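Local coordinates for transketolase (Campylobacter jejuni, PDB 3M6L), which is a thiamine diphosphate-dependent enzyme of the transketolase family, built as a two-chain assembly that binds thiamine diphosphate, calcium and ribose-5-phosphate, at residues I441-S446 with F498-Q503. Numbering follows the deposited sequence.
With R5P (ribose-5-phosphate), chain F.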
loop_
_atom_site.group_PDB
_atom_site.type_symbol
_atom_site.label_atom_id
_atom_site.label_comp_id
_atom_site.label_asym_id
_atom_site.label_seq_id
_atom_site.Cartn_x
_atom_site.Cartn_y
_atom_site.Cartn_z
ATOM N N ILE A 441 -9.798 -10.063 -6.576
ATOM C CA ILE A 441 -9.451 -11.460 -6.863
ATOM C C ILE A 441 -7.952 -11.640 -6.572
ATOM O O ILE A 441 -7.102 -10.989 -7.176
ATOM C CB ILE A 441 -9.674 -11.734 -8.347
ATOM C CG1 ILE A 441 -11.109 -11.378 -8.790
ATOM C CG2 ILE A 441 -9.176 -13.154 -8.639
ATOM C CD1 ILE A 441 -12.103 -12.022 -7.999
ATOM N N PHE A 442 -7.631 -12.479 -5.572
ATOM C CA PHE A 442 -6.302 -12.583 -5.101
ATOM C C PHE A 442 -5.880 -14.045 -5.141
ATOM O O PHE A 442 -6.272 -14.825 -4.275
ATOM C CB PHE A 442 -6.184 -12.142 -3.624
ATOM C CG PHE A 442 -6.519 -10.674 -3.350
ATOM C CD1 PHE A 442 -6.105 -9.641 -4.208
ATOM C CD2 PHE A 442 -7.229 -10.387 -2.265
ATOM C CE1 PHE A 442 -6.385 -8.295 -3.864
ATOM C CE2 PHE A 442 -7.550 -9.059 -1.923
ATOM C CZ PHE A 442 -7.102 -8.036 -2.791
ATOM N N THR A 443 -5.044 -14.377 -6.068
ATOM C CA THR A 443 -4.508 -15.706 -6.203
ATOM C C THR A 443 -3.155 -15.893 -5.467
ATOM O O THR A 443 -2.511 -14.937 -4.887
ATOM C CB THR A 443 -4.426 -16.123 -7.714
ATOM O OG1 THR A 443 -3.301 -15.520 -8.343
ATOM C CG2 THR A 443 -5.742 -15.771 -8.424
ATOM N N HIS A 444 -2.624 -17.100 -5.493
ATOM C CA HIS A 444 -1.311 -17.417 -4.931
ATOM C C HIS A 444 -1.270 -17.081 -3.469
ATOM O O HIS A 444 -0.447 -16.304 -2.993
ATOM C CB HIS A 444 -0.240 -16.685 -5.715
ATOM C CG HIS A 444 -0.084 -17.196 -7.117
ATOM N ND1 HIS A 444 -1.087 -17.081 -8.055
ATOM C CD2 HIS A 444 1.017 -17.644 -7.768
ATOM C CE1 HIS A 444 -0.648 -17.626 -9.190
ATOM N NE2 HIS A 444 0.644 -17.907 -9.066
ATOM N N ASP A 445 -2.188 -17.683 -2.799
ATOM C CA ASP A 445 -2.544 -17.285 -1.439
ATOM C C ASP A 445 -1.615 -17.720 -0.285
ATOM O O ASP A 445 -1.898 -17.221 0.874
ATOM C CB ASP A 445 -3.987 -17.740 -1.044
ATOM C CG ASP A 445 -4.141 -19.241 -0.869
ATOM O OD1 ASP A 445 -3.416 -20.037 -1.518
ATOM O OD2 ASP A 445 -4.930 -19.643 0.019
ATOM N N SER A 446 -0.577 -18.517 -0.513
ATOM C CA SER A 446 0.145 -19.060 0.654
ATOM C C SER A 446 1.518 -19.467 0.322
ATOM O O SER A 446 1.964 -19.258 -0.798
ATOM C CB SER A 446 -0.625 -20.272 1.209
ATOM O OG SER A 446 -0.319 -21.408 0.438
ATOM N N PHE A 498 -11.632 -12.600 -2.899
ATOM C CA PHE A 498 -11.529 -14.013 -3.155
ATOM C C PHE A 498 -10.051 -14.427 -3.078
ATOM O O PHE A 498 -9.198 -13.973 -3.859
ATOM C CB PHE A 498 -12.132 -14.383 -4.552
ATOM C CG PHE A 498 -13.580 -14.139 -4.574
ATOM C CD1 PHE A 498 -14.528 -15.107 -4.281
ATOM C CD2 PHE A 498 -14.021 -12.896 -4.920
ATOM C CE1 PHE A 498 -15.881 -14.748 -4.280
ATOM C CE2 PHE A 498 -15.338 -12.571 -4.904
ATOM C CZ PHE A 498 -16.285 -13.502 -4.614
ATOM N N VAL A 499 -9.733 -15.253 -2.086
ATOM C CA VAL A 499 -8.391 -15.673 -1.771
ATOM C C VAL A 499 -8.207 -17.067 -2.253
ATOM O O VAL A 499 -8.856 -17.997 -1.740
ATOM C CB VAL A 499 -8.074 -15.604 -0.266
ATOM C CG1 VAL A 499 -6.671 -16.168 0.084
ATOM C CG2 VAL A 499 -8.276 -14.139 0.110
ATOM N N LEU A 500 -7.372 -17.233 -3.304
ATOM C CA LEU A 500 -7.416 -18.462 -4.176
ATOM C C LEU A 500 -6.018 -19.073 -4.274
ATOM O O LEU A 500 -5.004 -18.364 -4.293
ATOM C CB LEU A 500 -7.903 -18.049 -5.583
ATOM C CG LEU A 500 -9.210 -17.331 -5.589
ATOM C CD1 LEU A 500 -9.509 -16.458 -6.855
ATOM C CD2 LEU A 500 -10.369 -18.199 -5.213
ATOM N N SER A 501 -5.954 -20.396 -4.521
ATOM C CA SER A 501 -4.708 -21.101 -4.575
ATOM C C SER A 501 -4.063 -21.122 -5.941
ATOM O O SER A 501 -4.813 -21.112 -6.992
ATOM C CB SER A 501 -4.878 -22.548 -4.111
ATOM O OG SER A 501 -5.623 -23.266 -5.119
ATOM N N ARG A 502 -2.745 -21.222 -5.942
ATOM C CA ARG A 502 -1.961 -21.558 -7.145
ATOM C C ARG A 502 -2.121 -23.025 -7.452
ATOM O O ARG A 502 -2.224 -23.427 -8.586
ATOM C CB ARG A 502 -0.485 -21.243 -6.909
ATOM C CG ARG A 502 0.415 -21.417 -8.109
ATOM C CD ARG A 502 1.918 -21.081 -7.834
ATOM N NE ARG A 502 2.712 -21.150 -9.056
ATOM C CZ ARG A 502 3.598 -22.103 -9.341
ATOM N NH1 ARG A 502 4.256 -22.048 -10.510
ATOM N NH2 ARG A 502 3.864 -23.102 -8.469
ATOM N N GLN A 503 -2.035 -23.841 -6.407
ATOM C CA GLN A 503 -1.916 -25.260 -6.499
ATOM C C GLN A 503 -3.250 -25.986 -6.458
ATOM O O GLN A 503 -4.236 -25.497 -5.892
ATOM C CB GLN A 503 -0.955 -25.794 -5.375
ATOM C CG GLN A 503 -1.563 -25.997 -4.029
ATOM C CD GLN A 503 -1.633 -24.658 -3.208
ATOM O OE1 GLN A 503 -1.340 -23.568 -3.739
ATOM N NE2 GLN A 503 -1.888 -24.796 -1.903
HETATM C C1 R5P F . 6.647 -12.687 -9.981
HETATM O O1 R5P F . 7.942 -12.014 -9.834
HETATM C C2 R5P F . 6.689 -13.773 -11.067
HETATM O O2 R5P F . 6.552 -13.266 -12.410
HETATM C C3 R5P F . 5.828 -15.051 -10.870
HETATM O O3 R5P F . 6.927 -15.931 -10.677
HETATM C C4 R5P F . 5.084 -15.805 -12.020
HETATM O O4 R5P F . 4.496 -14.852 -12.928
HETATM C C5 R5P F . 4.095 -16.937 -11.540
HETATM O O5 R5P F . 3.822 -18.048 -12.486
HETATM P P R5P F . 2.633 -19.164 -12.215
HETATM O O1P R5P F . 1.255 -18.795 -13.001
HETATM O O2P R5P F . 2.487 -19.085 -10.601
HETATM O O3P R5P F . 2.978 -20.590 -12.511
HETATM O O HOH W 1 -1.465 -20.801 -3.372
HETATM O O HOH W 2 -2.663 -22.347 -0.316
#
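I441 pairs with F498, and F442 with V499, in parallel register, with F442 N donating to F498 O (2.8 Å) and L500 N to F442 O (2.8 Å). I441 and F498 lie on one face of the sheet, where I441 CD1 meets F498 CD2 at 3.7 Å. Beyond the strands, the side chains of H444 and R502 reach the phosphate of ribose-5-phosphate. H444 NE2 and R502 NE both donate to O2P of ribose-5-phosphate, at 2.7 and 2.6 Å, and R502 NH1 donates to its O3P. The R502 chain is extended from CG to NE, and its CG rests over one face of the H444 ring, a CH-pi contact. On the ring's other nitrogen, H444 ND1 donates to T443 OG1 (2.7 Å), which helps fix the ring's rotation. T443 OG1 is bonded in turn to N372. D445 OD1 takes bonds from two waters, one shared with R502 N and Q503 OE1, the other with S446 OG and Q503 NE2. S446 OG also bonds to G448 N. D445 OD2 forms a salt bridge with R475. R344, S371 and D452 of the same chain, and H259 of the second subunit, also hydrogen-bond to ribose-5-phosphate. The two strands are neighbours in the parallel sheet of the pyrimidine-binding domain, between strands 411-417 and 472-474, with helices 343-357 and 479-491 packed against the I441 and F498 face.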